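Local coordinates for glycerol uptake operon antiterminator regulatory protein (Listeria monocytogenes str. 4b, PDB 3KTS) that probably switches on expression of the glycerol uptake operon by transcription antitermination in response to glycerol-3-phosphate, at residues P128-L133 / H150-A155; A104-F109 / A121-V126. All coordinates share one frame; numbering follows the deposited sequence.

Both contacts belong to a run of beta-alpha repeats in a parallel beta/alpha barrel. Following the chain, strand 103-109 leads into helix 113-126, and contact 2 closes that loop by laying residues 121-126 back over 104-109. The chain then turns straight into strand 130-134, passes through helix 139-149 and comes back as strand 153-156, where contact 1 pairs 128-133 with 150-155. The two loops follow in series, neither crossing nor enclosing the other. Strands 103-109 and 130-134 are sheet neighbours, so Cys-130 and Glu-132 accept probable backbone hydrogen bonds from Gln-106 and Leu-108. Contact 2 ties helix to barrel wall, contact 1 strand to strand.

Contact 1. Residues P128-L133 / H150-A155; sequences PDCIEL and HIPVIA
Cys-130 points SG anti to its backbone N (chi1 -168°), while Ile-154 keeps CG1 beside its own N and anti to the carbonyl carbon (chi1 -53°); sulfur and methylene thereby meet, Cys-130 SG lying 3.7 Å from Ile-154 CG1. Glu-132 shares that face of the sheet with Ile-154 and turns its carboxylate into the barrel interior, where Arg-107 forms a salt bridge to OE1 and Thr-177 a hydrogen bond to OE2. These two partners hold the carboxylate in place. About 5 Å from the Glu-132 side chain lies a bound molecule of unknown identity, probably from the crystallisation liquor, though it may mark a pocket.

The two strands run parallel, the axes of 130-133 and 153-155 diverging by 24°. Ile-131 reaches across with both backbone polar atoms, its N giving a bond to Pro-152 O (3.0 Å) and its O taking one from Ile-154 N (2.7 Å). Leu-133 N continues the pairing at Ile-154 O (2.8 Å) with the straightest N-H line of the three.

On the outer face Ile-131 CG1 packs obliquely against Val-153 CG1 at 3.7 Å. Further back, at the strand entrance, Ile-151 lays CD1 beside the ring atom CD of Pro-128 (4.0 Å), the two side chains roughly perpendicular. These are neighbouring parallel strands of a TIM-barrel beta-alpha-beta unit, whose helix 139-149 covers Leu-133 and Val-153 through Val-142, with Met-145 and Thr-146 adding to the cover; strand 103-109 flanks 130-134, and strand 173-178 flanks 153-156 beyond.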
loop_
_atom_site.group_PDB
_atom_site.type_symbol
_atom_site.label_atom_id
_atom_site.label_comp_id
_atom_site.label_asym_id
_atom_site.label_seq_id
_atom_site.Cartn_x
_atom_site.Cartn_y
_atom_site.Cartn_z
ATOM N N PRO A 128 10.177 4.174 6.962
ATOM C CA PRO A 128 9.508 3.120 6.231
ATOM C C PRO A 128 10.169 2.895 4.889
ATOM O O PRO A 128 10.844 3.786 4.374
ATOM C CB PRO A 128 8.102 3.677 6.039
ATOM C CG PRO A 128 8.278 5.137 6.011
ATOM C CD PRO A 128 9.396 5.427 6.961
ATOM N N ASP A 129 9.975 1.705 4.335
ATOM C CA ASP A 129 10.495 1.373 3.017
ATOM C C ASP A 129 9.790 2.188 1.947
ATOM O O ASP A 129 10.356 2.457 0.891
ATOM C CB ASP A 129 10.315 -0.120 2.728
ATOM C CG ASP A 129 11.104 -1.009 3.679
ATOM O OD1 ASP A 129 12.257 -0.656 4.025
ATOM O OD2 ASP A 129 10.571 -2.070 4.074
ATOM N N CYS A 130 8.557 2.588 2.243
ATOM C CA CYS A 130 7.705 3.289 1.293
ATOM C C CYS A 130 6.620 4.065 2.047
ATOM O O CYS A 130 6.371 3.786 3.209
ATOM C CB CYS A 130 7.073 2.260 0.356
ATOM S SG CYS A 130 6.262 2.925 -1.081
ATOM N N ILE A 131 5.986 5.040 1.402
ATOM C CA ILE A 131 4.812 5.703 1.997
ATOM C C ILE A 131 3.630 5.821 1.046
ATOM O O ILE A 131 3.777 6.285 -0.072
ATOM C CB ILE A 131 5.130 7.095 2.617
ATOM C CG1 ILE A 131 6.233 7.806 1.844
ATOM C CG2 ILE A 131 5.557 6.938 4.059
ATOM C CD1 ILE A 131 6.743 9.092 2.491
ATOM N N GLU A 132 2.458 5.382 1.490
ATOM C CA GLU A 132 1.231 5.603 0.720
ATOM C C GLU A 132 0.563 6.896 1.202
ATOM O O GLU A 132 0.264 7.040 2.388
ATOM C CB GLU A 132 0.279 4.406 0.849
ATOM C CG GLU A 132 -0.937 4.444 -0.062
ATOM C CD GLU A 132 -1.891 3.263 0.159
ATOM O OE1 GLU A 132 -2.393 3.077 1.296
ATOM O OE2 GLU A 132 -2.149 2.524 -0.819
ATOM N N LEU A 133 0.352 7.838 0.287
ATOM C CA LEU A 133 -0.370 9.077 0.598
ATOM C C LEU A 133 -1.803 9.036 0.090
ATOM O O LEU A 133 -2.061 8.616 -1.041
ATOM C CB LEU A 133 0.344 10.299 0.018
ATOM C CG LEU A 133 1.312 11.069 0.927
ATOM C CD1 LEU A 133 2.574 10.269 1.268
ATOM C CD2 LEU A 133 1.676 12.407 0.287
ATOM N N HIS A 150 13.154 12.015 0.279
ATOM C CA HIS A 150 13.307 10.832 -0.559
ATOM C C HIS A 150 13.287 9.557 0.277
ATOM O O HIS A 150 14.321 8.921 0.481
ATOM C CB HIS A 150 14.605 10.912 -1.365
ATOM C CG HIS A 150 14.472 10.428 -2.775
ATOM N ND1 HIS A 150 13.562 10.962 -3.663
ATOM C CD2 HIS A 150 15.132 9.458 -3.452
ATOM C CE1 HIS A 150 13.668 10.342 -4.825
ATOM N NE2 HIS A 150 14.615 9.425 -4.723
ATOM N N ILE A 151 12.105 9.190 0.759
ATOM C CA ILE A 151 11.553 7.864 0.508
ATOM C C ILE A 151 10.529 7.897 -0.621
ATOM O O ILE A 151 9.832 8.894 -0.810
ATOM C CB ILE A 151 10.893 7.279 1.771
ATOM C CG1 ILE A 151 11.931 7.090 2.878
ATOM C CG2 ILE A 151 10.203 5.962 1.451
ATOM C CD1 ILE A 151 11.444 7.500 4.251
ATOM N N PRO A 152 10.443 6.802 -1.368
ATOM C CA PRO A 152 9.440 6.671 -2.430
ATOM C C PRO A 152 8.020 6.727 -1.878
ATOM O O PRO A 152 7.745 6.153 -0.824
ATOM C CB PRO A 152 9.726 5.282 -3.004
ATOM C CG PRO A 152 10.316 4.527 -1.868
ATOM C CD PRO A 152 11.118 5.524 -1.083
ATOM N N VAL A 153 7.131 7.415 -2.587
ATOM C CA VAL A 153 5.723 7.497 -2.187
ATOM C C VAL A 153 4.752 6.924 -3.232
ATOM O O VAL A 153 4.892 7.177 -4.428
ATOM C CB VAL A 153 5.285 8.928 -1.662
ATOM C CG1 VAL A 153 6.482 9.764 -1.248
ATOM C CG2 VAL A 153 4.440 9.693 -2.668
ATOM N N ILE A 154 3.804 6.113 -2.765
ATOM C CA ILE A 154 2.657 5.697 -3.560
ATOM C C ILE A 154 1.573 6.712 -3.238
ATOM O O ILE A 154 1.536 7.244 -2.130
ATOM C CB ILE A 154 2.145 4.286 -3.149
ATOM C CG1 ILE A 154 3.267 3.247 -3.154
ATOM C CG2 ILE A 154 0.986 3.815 -4.044
ATOM C CD1 ILE A 154 3.530 2.609 -4.490
ATOM N N ALA A 155 0.710 7.009 -4.203
ATOM C CA ALA A 155 -0.495 7.779 -3.919
ATOM C C ALA A 155 -1.722 6.920 -4.167
ATOM O O ALA A 155 -1.736 6.084 -5.068
ATOM C CB ALA A 155 -0.544 9.035 -4.750
#

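Contact 2. Residues A104-F109 / A121-V126; sequences AIQRLF and ALIQKV
Gln-106 carries most of this contact by pushing its amide among three apolar side chains of the helix, Leu-122, Ile-123 and Val-126. CG stands anti to the backbone N (chi1 -165°) and the chain stays extended beyond it, which carries the amide from the strand right up to the helix surface. There its two ends favour different neighbours, with Ile-123 CG1 near both. Gln-106 OE1 lies 3.8 Å from Leu-122 CG and as far from CD2 of the same leucine, whereas Gln-106 NE2 comes to 3.4 Å from Val-126 CG2 and also touches Ile-123 CG1 (3.5 Å). The glutamine meets Val-126 at about a right angle and the other two on a slant. These are van der Waals contacts of an amide with hydrocarbon, and the two segments share no hydrogen bond.

Purely apolar packing is smaller and sits two residues further along the strand. Leu-108, on the same side of the strand as Gln-106, meets the end of Ile-123, CD1 to CD1 at 3.9 Å. Ile-123 sets CG1 beside its backbone N (chi1 -74°), and from there CD1 extends to the leucine, although the residue's CB does not itself aim at the strand. Ile-123 thus bridges both strand residues, and it also touches Pro-128 and Ile-151, while Val-126 leans on Ile-94 and Met-95 of helix 91-99.

The backbone bonds do not join the two segments: Val-126 N bonds to Leu-122 O at 2.9 Å inside the helix, and Gln-106 bonds within the sheet to strand 130-134. The axes of 104-109 and 121-126 run nearly antiparallel, 168° apart and 10.3 Å at closest approach, the geometry of a beta-alpha-beta unit in a TIM barrel, where the helix packs on the outside of the parallel strands.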
loop_
_atom_site.group_PDB
_atom_site.type_symbol
_atom_site.label_atom_id
_atom_site.label_comp_id
_atom_site.label_asym_id
_atom_site.label_seq_id
_atom_site.Cartn_x
_atom_site.Cartn_y
_atom_site.Cartn_z
ATOM N N ALA A 104 7.764 -2.709 4.290
ATOM C CA ALA A 104 6.892 -1.917 5.144
ATOM C C ALA A 104 6.567 -0.573 4.500
ATOM O O ALA A 104 7.433 0.302 4.391
ATOM C CB ALA A 104 7.527 -1.719 6.502
ATOM N N ILE A 105 5.321 -0.420 4.061
ATOM C CA ILE A 105 4.850 0.867 3.546
ATOM C C ILE A 105 3.921 1.572 4.554
ATOM O O ILE A 105 2.992 0.965 5.083
ATOM C CB ILE A 105 4.299 0.772 2.069
ATOM C CG1 ILE A 105 2.966 1.509 1.900
ATOM C CG2 ILE A 105 4.248 -0.697 1.546
ATOM C CD1 ILE A 105 2.417 1.426 0.495
ATOM N N GLN A 106 4.207 2.841 4.841
ATOM C CA GLN A 106 3.472 3.596 5.858
ATOM C C GLN A 106 2.379 4.475 5.269
ATOM O O GLN A 106 2.628 5.287 4.378
ATOM C CB GLN A 106 4.418 4.456 6.690
ATOM C CG GLN A 106 3.788 4.985 7.979
ATOM C CD GLN A 106 4.560 6.131 8.596
ATOM O OE1 GLN A 106 3.973 7.097 9.084
ATOM N NE2 GLN A 106 5.882 6.036 8.570
ATOM N N ARG A 107 1.169 4.318 5.794
ATOM C CA ARG A 107 0.007 5.018 5.274
ATOM C C ARG A 107 -0.151 6.368 5.946
ATOM O O ARG A 107 -0.126 6.473 7.172
ATOM C CB ARG A 107 -1.242 4.181 5.500
ATOM C CG ARG A 107 -2.296 4.405 4.459
ATOM C CD ARG A 107 -3.477 3.487 4.668
ATOM N NE ARG A 107 -4.339 3.430 3.490
ATOM C CZ ARG A 107 -5.559 2.905 3.483
ATOM N NH1 ARG A 107 -6.067 2.377 4.594
ATOM N NH2 ARG A 107 -6.267 2.890 2.361
ATOM N N LEU A 108 -0.314 7.402 5.133
ATOM C CA LEU A 108 -0.480 8.748 5.636
ATOM C C LEU A 108 -1.741 9.351 5.044
ATOM O O LEU A 108 -2.009 9.185 3.854
ATOM C CB LEU A 108 0.727 9.595 5.253
ATOM C CG LEU A 108 1.218 10.551 6.338
ATOM C CD1 LEU A 108 2.134 9.800 7.286
ATOM C CD2 LEU A 108 1.942 11.738 5.724
ATOM N N PHE A 109 -2.516 10.041 5.879
ATOM C CA PHE A 109 -3.735 10.713 5.439
ATOM C C PHE A 109 -3.521 12.218 5.402
ATOM O O PHE A 109 -3.437 12.860 6.457
ATOM C CB PHE A 109 -4.902 10.409 6.385
ATOM C CG PHE A 109 -5.258 8.947 6.492
ATOM C CD1 PHE A 109 -5.322 8.135 5.364
ATOM C CD2 PHE A 109 -5.571 8.395 7.729
ATOM C CE1 PHE A 109 -5.662 6.787 5.474
ATOM C CE2 PHE A 109 -5.912 7.052 7.848
ATOM C CZ PHE A 109 -5.961 6.246 6.719
ATOM N N ALA A 121 7.048 13.487 11.029
ATOM C CA ALA A 121 7.831 13.166 12.214
ATOM C C ALA A 121 7.856 11.653 12.447
ATOM O O ALA A 121 8.880 11.108 12.859
ATOM C CB ALA A 121 7.278 13.907 13.441
ATOM N N LEU A 122 6.738 10.984 12.158
ATOM C CA LEU A 122 6.637 9.526 12.314
ATOM C C LEU A 122 7.443 8.792 11.248
ATOM O O LEU A 122 8.125 7.812 11.553
ATOM C CB LEU A 122 5.175 9.060 12.293
ATOM C CG LEU A 122 4.888 7.611 12.716
ATOM C CD1 LEU A 122 5.575 7.250 14.044
ATOM C CD2 LEU A 122 3.402 7.353 12.815
ATOM N N ILE A 123 7.354 9.283 10.010
ATOM C CA ILE A 123 8.152 8.799 8.880
ATOM C C ILE A 123 9.645 8.911 9.193
ATOM O O ILE A 123 10.413 7.981 8.933
ATOM C CB ILE A 123 7.808 9.581 7.585
ATOM C CG1 ILE A 123 6.447 9.138 7.048
ATOM C CG2 ILE A 123 8.862 9.372 6.506
ATOM C CD1 ILE A 123 5.829 10.125 6.084
ATOM N N GLN A 124 10.029 10.045 9.778
ATOM C CA GLN A 124 11.407 10.306 10.171
ATOM C C GLN A 124 11.893 9.293 11.197
ATOM O O GLN A 124 13.028 8.820 11.113
ATOM C CB GLN A 124 11.543 11.724 10.741
ATOM C CG GLN A 124 12.969 12.276 10.723
ATOM C CD GLN A 124 13.495 12.506 9.310
ATOM O OE1 GLN A 124 12.765 12.965 8.426
ATOM N NE2 GLN A 124 14.769 12.188 9.094
ATOM N N LYS A 125 11.020 8.962 12.147
ATOM C CA LYS A 125 11.338 8.027 13.223
ATOM C C LYS A 125 11.456 6.576 12.737
ATOM O O LYS A 125 12.470 5.925 12.979
ATOM C CB LYS A 125 10.319 8.150 14.373
ATOM C CG LYS A 125 10.292 6.955 15.343
ATOM C CD LYS A 125 9.448 7.205 16.585
ATOM C CE LYS A 125 10.254 7.917 17.669
ATOM N NZ LYS A 125 9.537 7.960 18.977
ATOM N N VAL A 126 10.438 6.078 12.044
ATOM C CA VAL A 126 10.362 4.637 11.772
ATOM C C VAL A 126 11.043 4.211 10.470
ATOM O O VAL A 126 11.292 3.021 10.259
ATOM C CB VAL A 126 8.910 4.096 11.840
ATOM C CG1 VAL A 126 8.244 4.495 13.165
ATOM C CG2 VAL A 126 8.096 4.580 10.651
#